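Local coordinates for protein NADH dehydrogenase (Methanothermobacter marburgensis, PDB 4R81) that binds flavin mononucleotide on a flavodoxin-like fold and probably passes electrons from NADH or NADPH to quinones, at residues A[85-91]-A[130-136]. Residues are numbered along the deposited sequence; the frame is centred on the assembly and turned at random. Where two conformers were deposited one is given.
With FMN (flavin mononucleotide), chain E.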
ATOM      1  N   LEU A  85       7.280 -18.131  -3.159  1.00 19.95           N
ATOM      2  CA  LEU A  85       6.127 -17.279  -3.410  1.00 18.50           C
ATOM      3  C   LEU A  85       6.456 -16.350  -4.562  1.00 18.52           C
ATOM      4  O   LEU A  85       7.622 -16.042  -4.823  1.00 19.98           O
ATOM      5  CB  LEU A  85       5.768 -16.444  -2.172  1.00 19.84           C
ATOM      6  CG  LEU A  85       5.339 -17.183  -0.900  1.00 19.80           C
ATOM      7  CD1 LEU A  85       5.137 -16.209   0.266  1.00 21.29           C
ATOM      8  CD2 LEU A  85       4.077 -18.012  -1.134  1.00 21.05           C
ATOM      9  N   ALA A  86       5.428 -15.901  -5.260  1.00 18.24           N
ATOM     10  CA  ALA A  86       5.615 -14.854  -6.247  1.00 17.29           C
ATOM     11  C   ALA A  86       4.485 -13.853  -6.122  1.00 18.42           C
ATOM     12  O   ALA A  86       3.374 -14.208  -5.727  1.00 19.51           O
ATOM     13  CB  ALA A  86       5.694 -15.440  -7.649  1.00 17.06           C
ATOM     14  N   PHE A  87       4.787 -12.598  -6.430  1.00 16.95           N
ATOM     15  CA  PHE A  87       3.811 -11.522  -6.361  1.00 16.63           C
ATOM     16  C   PHE A  87       3.857 -10.774  -7.680  1.00 18.06           C
ATOM     17  O   PHE A  87       4.901 -10.252  -8.073  1.00 18.50           O
ATOM     18  CB  PHE A  87       4.122 -10.590  -5.184  1.00 17.40           C
ATOM     19  CG  PHE A  87       4.047 -11.275  -3.852  1.00 17.11           C
ATOM     20  CD1 PHE A  87       5.130 -12.004  -3.366  1.00 17.58           C
ATOM     21  CD2 PHE A  87       2.881 -11.226  -3.098  1.00 17.56           C
ATOM     22  CE1 PHE A  87       5.057 -12.658  -2.133  1.00 18.07           C
ATOM     23  CE2 PHE A  87       2.799 -11.875  -1.864  1.00 18.47           C
ATOM     24  CZ  PHE A  87       3.887 -12.594  -1.385  1.00 18.37           C
ATOM     25  N   ILE A  88       2.723 -10.749  -8.371  1.00 16.19           N
ATOM     26  CA  ILE A  88       2.635 -10.152  -9.694  1.00 15.37           C
ATOM     27  C   ILE A  88       1.512  -9.128  -9.691  1.00 16.06           C
ATOM     28  O   ILE A  88       0.352  -9.460  -9.437  1.00 17.44           O
ATOM     29  CB  ILE A  88       2.379 -11.230 -10.773  1.00 16.19           C
ATOM     30  CG1 ILE A  88       3.548 -12.228 -10.790  1.00 16.23           C
ATOM     31  CG2 ILE A  88       2.175 -10.578 -12.152  1.00 17.26           C
ATOM     32  CD1 ILE A  88       3.377 -13.368 -11.784  1.00 16.58           C
ATOM     33  N   TYR A  89       1.866  -7.871  -9.943  1.00 16.40           N
ATOM     34  CA  TYR A  89       0.921  -6.765  -9.809  1.00 16.08           C
ATOM     35  C   TYR A  89       1.431  -5.527 -10.535  1.00 16.62           C
ATOM     36  O   TYR A  89       2.634  -5.398 -10.791  1.00 16.79           O
ATOM     37  CB  TYR A  89       0.684  -6.445  -8.325  1.00 16.82           C
ATOM     38  CG  TYR A  89       1.943  -6.041  -7.577  1.00 16.79           C
ATOM     39  CD1 TYR A  89       2.752  -7.003  -6.986  1.00 17.58           C
ATOM     40  CD2 TYR A  89       2.323  -4.710  -7.470  1.00 16.88           C
ATOM     41  CE1 TYR A  89       3.906  -6.659  -6.310  1.00 17.82           C
ATOM     42  CE2 TYR A  89       3.488  -4.351  -6.793  1.00 18.25           C
ATOM     43  CZ  TYR A  89       4.273  -5.335  -6.212  1.00 17.30           C
ATOM     44  OH  TYR A  89       5.427  -5.002  -5.539  1.00 17.99           O
ATOM     45  N   PRO A  90       0.519  -4.614 -10.882  1.00 17.09           N
ATOM     46  CA  PRO A  90       0.921  -3.299 -11.387  1.00 17.63           C
ATOM     47  C   PRO A  90       1.230  -2.322 -10.254  1.00 16.90           C
ATOM     48  O   PRO A  90       0.599  -2.368  -9.186  1.00 17.85           O
ATOM     49  CB  PRO A  90      -0.329  -2.827 -12.129  1.00 19.13           C
ATOM     50  CG  PRO A  90      -1.456  -3.434 -11.352  1.00 18.91           C
ATOM     51  CD  PRO A  90      -0.946  -4.789 -10.899  1.00 18.23           C
ATOM     52  N   LEU A  91       2.182  -1.432 -10.497  1.00 16.49           N
ATOM     53  CA  LEU A  91       2.537  -0.393  -9.543  1.00 16.61           C
ATOM     54  C   LEU A  91       1.469   0.681  -9.561  1.00 17.87           C
ATOM     55  O   LEU A  91       1.277   1.334 -10.581  1.00 17.55           O
ATOM     56  CB  LEU A  91       3.878   0.228  -9.927  1.00 16.94           C
ATOM     57  CG  LEU A  91       4.470   1.123  -8.842  1.00 18.37           C
ATOM     58  CD1 LEU A  91       4.598   0.307  -7.565  1.00 18.50           C
ATOM     59  CD2 LEU A  91       5.813   1.707  -9.263  1.00 19.23           C
ATOM     60  N   ALA A 130      11.157 -15.602  -2.647  1.00 20.50           N
ATOM     61  CA  ALA A 130      10.023 -14.854  -3.159  1.00 21.28           C
ATOM     62  C   ALA A 130      10.481 -14.007  -4.335  1.00 21.15           C
ATOM     63  O   ALA A 130      11.542 -13.375  -4.281  1.00 21.37           O
ATOM     64  CB  ALA A 130       9.422 -13.976  -2.080  1.00 21.14           C
ATOM     65  N   VAL A 131       9.676 -14.006  -5.394  1.00 20.66           N
ATOM     66  CA  VAL A 131       9.933 -13.210  -6.586  1.00 21.37           C
ATOM     67  C   VAL A 131       8.822 -12.172  -6.757  1.00 20.60           C
ATOM     68  O   VAL A 131       7.634 -12.508  -6.748  1.00 21.27           O
ATOM     69  CB  VAL A 131       9.958 -14.099  -7.842  1.00 23.43           C
ATOM     70  CG1 VAL A 131      10.235 -13.264  -9.084  1.00 24.60           C
ATOM     71  CG2 VAL A 131      10.998 -15.204  -7.695  1.00 26.39           C
ATOM     72  N   VAL A 132       9.198 -10.906  -6.909  1.00 19.98           N
ATOM     73  CA  VAL A 132       8.218  -9.854  -7.147  1.00 18.75           C
ATOM     74  C   VAL A 132       8.364  -9.360  -8.578  1.00 19.30           C
ATOM     75  O   VAL A 132       9.442  -8.939  -8.989  1.00 20.04           O
ATOM     76  CB  VAL A 132       8.416  -8.667  -6.179  1.00 19.28           C
ATOM     77  CG1 VAL A 132       7.433  -7.536  -6.503  1.00 18.87           C
ATOM     78  CG2 VAL A 132       8.241  -9.129  -4.747  1.00 20.40           C
ATOM     79  N   LEU A 133       7.277  -9.427  -9.335  1.00 17.95           N
ATOM     80  CA  LEU A 133       7.259  -8.936 -10.710  1.00 18.75           C
ATOM     81  C   LEU A 133       6.274  -7.777 -10.762  1.00 19.85           C
ATOM     82  O   LEU A 133       5.050  -7.968 -10.787  1.00 20.13           O
ATOM     83  CB  LEU A 133       6.863 -10.042 -11.695  1.00 19.94           C
ATOM     84  CG  LEU A 133       7.719 -11.313 -11.731  1.00 20.43           C
ATOM     85  CD1 LEU A 133       7.218 -12.306 -12.781  1.00 21.84           C
ATOM     86  CD2 LEU A 133       9.182 -10.982 -11.985  1.00 22.39           C
ATOM     87  N   CYS A 134       6.821  -6.567 -10.741  1.00 19.13           N
ATOM     88  CA  CYS A 134       6.017  -5.361 -10.640  1.00 18.98           C
ATOM     89  C   CYS A 134       6.066  -4.566 -11.938  1.00 18.56           C
ATOM     90  O   CYS A 134       7.126  -4.095 -12.361  1.00 20.55           O
ATOM     91  CB  CYS A 134       6.539  -4.510  -9.481  1.00 20.82           C
ATOM     92  SG  CYS A 134       5.750  -2.921  -9.311  1.00 24.61           S
ATOM     93  N   SER A 135       4.919  -4.421 -12.583  1.00 17.91           N
ATOM     94  CA  SER A 135       4.837  -3.657 -13.825  0.50 17.84           C
ATOM     95  C   SER A 135       4.606  -2.189 -13.498  1.00 18.48           C
ATOM     96  O   SER A 135       3.775  -1.865 -12.662  1.00 20.80           O
ATOM     97  CB  SER A 135       3.699  -4.188 -14.698  0.50 19.20           C
ATOM     98  OG  SER A 135       3.481  -3.344 -15.813  0.50 20.53           O
ATOM     99  N   ALA A 136       5.348  -1.294 -14.146  1.00 18.76           N
ATOM    100  CA  ALA A 136       5.226   0.130 -13.834  1.00 19.27           C
ATOM    101  C   ALA A 136       5.180   0.974 -15.091  1.00 18.80           C
ATOM    102  O   ALA A 136       5.777   0.615 -16.104  1.00 19.26           O
ATOM    103  CB  ALA A 136       6.382   0.577 -12.952  1.00 20.19           C
TER
HETATM  104  N1  FMN E 300       3.108   3.751 -12.746  1.00 23.18           N
HETATM  105  C2  FMN E 300       4.215   4.148 -12.021  1.00 23.80           C
HETATM  106  O2  FMN E 300       5.329   4.069 -12.522  1.00 24.50           O
HETATM  107  N3  FMN E 300       4.078   4.628 -10.734  1.00 23.01           N
HETATM  108  C4  FMN E 300       2.829   4.715 -10.157  1.00 22.00           C
HETATM  109  O4  FMN E 300       2.732   5.136  -9.008  1.00 22.70           O
HETATM  110  C4A FMN E 300       1.702   4.322 -10.876  1.00 21.73           C
HETATM  111  N5  FMN E 300       0.438   4.414 -10.328  1.00 22.11           N
HETATM  112  C5A FMN E 300      -0.664   4.003 -11.050  1.00 22.03           C
HETATM  113  C6  FMN E 300      -1.936   4.082 -10.483  1.00 20.99           C
HETATM  114  C7  FMN E 300      -3.056   3.679 -11.204  1.00 21.68           C
HETATM  115  C7M FMN E 300      -4.422   3.746 -10.587  1.00 22.91           C
HETATM  116  C8  FMN E 300      -2.906   3.191 -12.503  1.00 21.07           C
HETATM  117  C8M FMN E 300      -4.108   2.758 -13.297  1.00 23.34           C
HETATM  118  C9  FMN E 300      -1.634   3.124 -13.066  1.00 21.71           C
HETATM  119  C9A FMN E 300      -0.509   3.523 -12.347  1.00 22.07           C
HETATM  120  N10 FMN E 300       0.758   3.452 -12.902  1.00 21.72           N
HETATM  121  C10 FMN E 300       1.856   3.840 -12.173  1.00 21.95           C
HETATM  122  C1' FMN E 300       0.962   2.909 -14.280  1.00 21.09           C
HETATM  123  C2' FMN E 300       0.834   1.386 -14.129  1.00 21.08           C
HETATM  124  O2' FMN E 300       1.890   0.829 -13.371  1.00 18.94           O
HETATM  125  C3' FMN E 300       0.671   0.718 -15.485  1.00 22.76           C
HETATM  126  O3' FMN E 300      -0.628   1.054 -15.944  1.00 23.75           O
HETATM  127  C4' FMN E 300       0.796  -0.796 -15.365  1.00 23.28           C
HETATM  128  O4' FMN E 300       2.110  -1.187 -15.029  1.00 25.12           O
HETATM  129  C5' FMN E 300       0.395  -1.496 -16.654  1.00 22.80           C
HETATM  130  O5' FMN E 300       0.262  -2.862 -16.339  1.00 23.75           O
HETATM  131  P   FMN E 300      -1.198  -3.526 -16.405  1.00 23.53           P
HETATM  132  O1P FMN E 300      -1.636  -3.512 -17.858  1.00 24.43           O
HETATM  133  O2P FMN E 300      -1.131  -4.946 -15.902  1.00 26.06           O
HETATM  134  O3P FMN E 300      -2.148  -2.684 -15.587  1.00 24.64           O
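Tyr-89 lays its ring across Val-132 and Cys-134, the two residues that flank Leu-133 on the adjacent parallel strand. Its CE1 meets Val-132 CG1 at 3.6 Å, and across the ring, CE2 lies 3.7 Å from Cys-134 SG, an oblique sulfur-aromatic contact. The ring reaches both because CG sits between the backbone N and the carbonyl carbon (chi1 60°), which folds it over toward the neighbouring strand. Replacing the ring by the methyl group of an alanine is likely to open a gap beside Val-132 and to leave the Cys-134 sulfur without its aromatic partner. That sulfur also touches Leu-91 CB, at 3.7 Å. On the reverse face Ile-88 and Leu-133 run side by side, Ile-88 CG1 lying 4.1 Å from Leu-133 CB.

Between these two layers of side chains, six backbone hydrogen bonds fix the pairing, from Val-131 N to Leu-85 O through to Leu-91 N on Ser-135 O, a nearly straight bond of 2.7 Å (165° at the hydrogen). The strands thus deliver their C-terminal ends together to the cofactor, as flavodoxin-like folds do. In one of its two conformers Ser-135 OG shares a hydrogen bond of 2.7 Å with FMN O4', while FMN O2' donates to Leu-91 O at 2.9 Å; both contacts are to the ribityl chain.

Strand 5-10 continues the sheet beyond 84-90, and 169-174 lies beyond 129-135, its Met-171 touching Tyr-89, Val-132 and Cys-134. Helix 148-162 covers the Phe-87 and Tyr-89 face through Met-156, whereas helix 18-32 packs Phe-26 against Ala-86 and Leu-133 on the opposite one.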